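PDB 3QHA: putative oxidoreductase from Mycobacterium avium, which probably catalyses NAD(P)-dependent oxidation or reduction of a small hydroxy acid, as in relatives of 3-hydroxyisobutyrate dehydrogenase. Local coordinates for residues Leu249-Leu254 with Ala285-Pro290. Residues are numbered along the deposited sequence; the frame is centred on the assembly and turned at random.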
loop_
_atom_site.group_PDB
_atom_site.type_symbol
_atom_site.label_atom_id
_atom_site.label_comp_id
_atom_site.label_asym_id
_atom_site.label_seq_id
_atom_site.Cartn_x
_atom_site.Cartn_y
_atom_site.Cartn_z
ATOM N N LEU B 249 -2.617 -19.098 -5.121
ATOM C CA LEU B 249 -3.553 -19.575 -6.129
ATOM C C LEU B 249 -4.917 -18.917 -5.921
ATOM O O LEU B 249 -5.532 -18.435 -6.870
ATOM C CB LEU B 249 -3.675 -21.100 -6.057
ATOM C CG LEU B 249 -4.205 -21.794 -7.307
ATOM C CD1 LEU B 249 -3.254 -21.573 -8.472
ATOM C CD2 LEU B 249 -4.400 -23.280 -7.039
ATOM N N HIS B 250 -5.370 -18.892 -4.670
ATOM C CA HIS B 250 -6.597 -18.186 -4.277
ATOM C C HIS B 250 -6.510 -16.695 -4.648
ATOM O O HIS B 250 -7.457 -16.133 -5.197
ATOM C CB HIS B 250 -6.839 -18.392 -2.770
ATOM C CG HIS B 250 -8.064 -17.717 -2.231
ATOM N ND1 HIS B 250 -9.343 -18.074 -2.599
ATOM C CD2 HIS B 250 -8.200 -16.735 -1.306
ATOM C CE1 HIS B 250 -10.214 -17.326 -1.943
ATOM N NE2 HIS B 250 -9.546 -16.505 -1.151
ATOM N N THR B 251 -5.365 -16.073 -4.372
ATOM C CA THR B 251 -5.127 -14.673 -4.747
ATOM C C THR B 251 -5.141 -14.455 -6.270
ATOM O O THR B 251 -5.653 -13.440 -6.751
ATOM C CB THR B 251 -3.798 -14.151 -4.152
ATOM O OG1 THR B 251 -3.885 -14.149 -2.721
ATOM C CG2 THR B 251 -3.493 -12.733 -4.640
ATOM N N ARG B 252 -4.584 -15.401 -7.024
ATOM C CA ARG B 252 -4.654 -15.352 -8.488
ATOM C C ARG B 252 -6.103 -15.389 -8.975
ATOM O O ARG B 252 -6.475 -14.646 -9.882
ATOM C CB ARG B 252 -3.888 -16.517 -9.111
ATOM C CG ARG B 252 -3.866 -16.500 -10.632
ATOM C CD ARG B 252 -3.293 -17.782 -11.184
ATOM N NE ARG B 252 -4.269 -18.870 -11.187
ATOM C CZ ARG B 252 -4.023 -20.098 -11.634
ATOM N NH1 ARG B 252 -2.825 -20.415 -12.119
ATOM N NH2 ARG B 252 -4.980 -21.020 -11.600
ATOM N N GLY B 253 -6.907 -16.267 -8.378
ATOM C CA GLY B 253 -8.317 -16.395 -8.733
ATOM C C GLY B 253 -9.094 -15.120 -8.459
ATOM O O GLY B 253 -9.788 -14.609 -9.339
ATOM N N LEU B 254 -8.970 -14.603 -7.239
ATOM C CA LEU B 254 -9.608 -13.337 -6.863
ATOM C C LEU B 254 -9.161 -12.189 -7.767
ATOM O O LEU B 254 -9.985 -11.393 -8.226
ATOM C CB LEU B 254 -9.280 -12.965 -5.412
ATOM C CG LEU B 254 -9.853 -13.815 -4.277
ATOM C CD1 LEU B 254 -9.380 -13.247 -2.939
ATOM C CD2 LEU B 254 -11.379 -13.877 -4.323
ATOM N N ALA B 285 1.776 -15.060 -13.469
ATOM C CA ALA B 285 3.211 -15.314 -13.613
ATOM C C ALA B 285 4.016 -14.626 -12.516
ATOM O O ALA B 285 4.931 -15.220 -11.943
ATOM C CB ALA B 285 3.699 -14.860 -14.984
ATOM N N GLY B 286 3.674 -13.373 -12.228
ATOM C CA GLY B 286 4.336 -12.615 -11.167
ATOM C C GLY B 286 4.224 -13.289 -9.808
ATOM O O GLY B 286 5.188 -13.317 -9.052
ATOM N N LEU B 287 3.048 -13.838 -9.508
ATOM C CA LEU B 287 2.816 -14.570 -8.255
ATOM C C LEU B 287 3.507 -15.940 -8.185
ATOM O O LEU B 287 3.495 -16.588 -7.135
ATOM C CB LEU B 287 1.314 -14.768 -8.032
ATOM C CG LEU B 287 0.478 -13.514 -7.762
ATOM C CD1 LEU B 287 -1.003 -13.850 -7.820
ATOM C CD2 LEU B 287 0.836 -12.893 -6.420
ATOM N N GLY B 288 4.094 -16.394 -9.291
ATOM C CA GLY B 288 4.721 -17.711 -9.337
ATOM C C GLY B 288 3.719 -18.854 -9.392
ATOM O O GLY B 288 4.053 -19.992 -9.057
ATOM N N VAL B 289 2.489 -18.548 -9.803
ATOM C CA VAL B 289 1.474 -19.567 -10.076
ATOM C C VAL B 289 0.877 -19.317 -11.465
ATOM O O VAL B 289 -0.301 -18.978 -11.593
ATOM C CB VAL B 289 0.362 -19.597 -8.994
ATOM C CG1 VAL B 289 0.889 -20.232 -7.714
ATOM C CG2 VAL B 289 -0.184 -18.201 -8.723
ATOM N N PRO B 290 1.701 -19.479 -12.517
ATOM C CA PRO B 290 1.225 -19.287 -13.885
ATOM C C PRO B 290 0.209 -20.350 -14.291
ATOM O O PRO B 290 0.110 -21.396 -13.642
ATOM C CB PRO B 290 2.500 -19.428 -14.722
ATOM C CG PRO B 290 3.376 -20.310 -13.913
ATOM C CD PRO B 290 3.108 -19.920 -12.491
#
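Arg252 reaches from helix 245-268 to the chain that follows helix 274-286 and donates a hydrogen bond from NH1 to Val289 O, 3.0 Å long. The N-H...O angle is 153°. The donor stands above the carbonyl plane, and the oxygen lies a little off the guanidinium plane. Pro290 O sits at the edge of the same group, 3.4 Å from Arg252 NH1. The side chain leaves the helix extended, then bends at chi3 (80°), which swings the guanidinium back over Leu249. Leu249 CD1 lies over the centre of one guanidinium face, 3.5 Å above its plane.

Helix 274-286 is closed by a Schellman motif. Gly288 has positive phi and follows Leu287, and the chain turns there so that Leu287 and Val289 both direct their side chains at helix 245-268. The contact ties helix 245-268 to the turn at the end of helix 274-286, within the all-helical C-terminal domain, which follows the Rossmann domain in this dehydrogenase family.

The other contacts between the segments are apolar. Val289 CG2 packs on the aliphatic part of Arg252, 4.0 Å from Arg252 CD, while Val289 CB meets Leu249 CD1 at 4.2 Å. Leu287 CD1 rests against the helix backbone, 4.0 Å from Arg252 N. It also touches Thr251 CG2, the two side chains crossing nearly at right angles. Thr251 OG1 is hydrogen-bonded to Pro247 O, one turn back. Phe189 and Cys196 of the second subunit pack on Thr251 and Leu287, respectively.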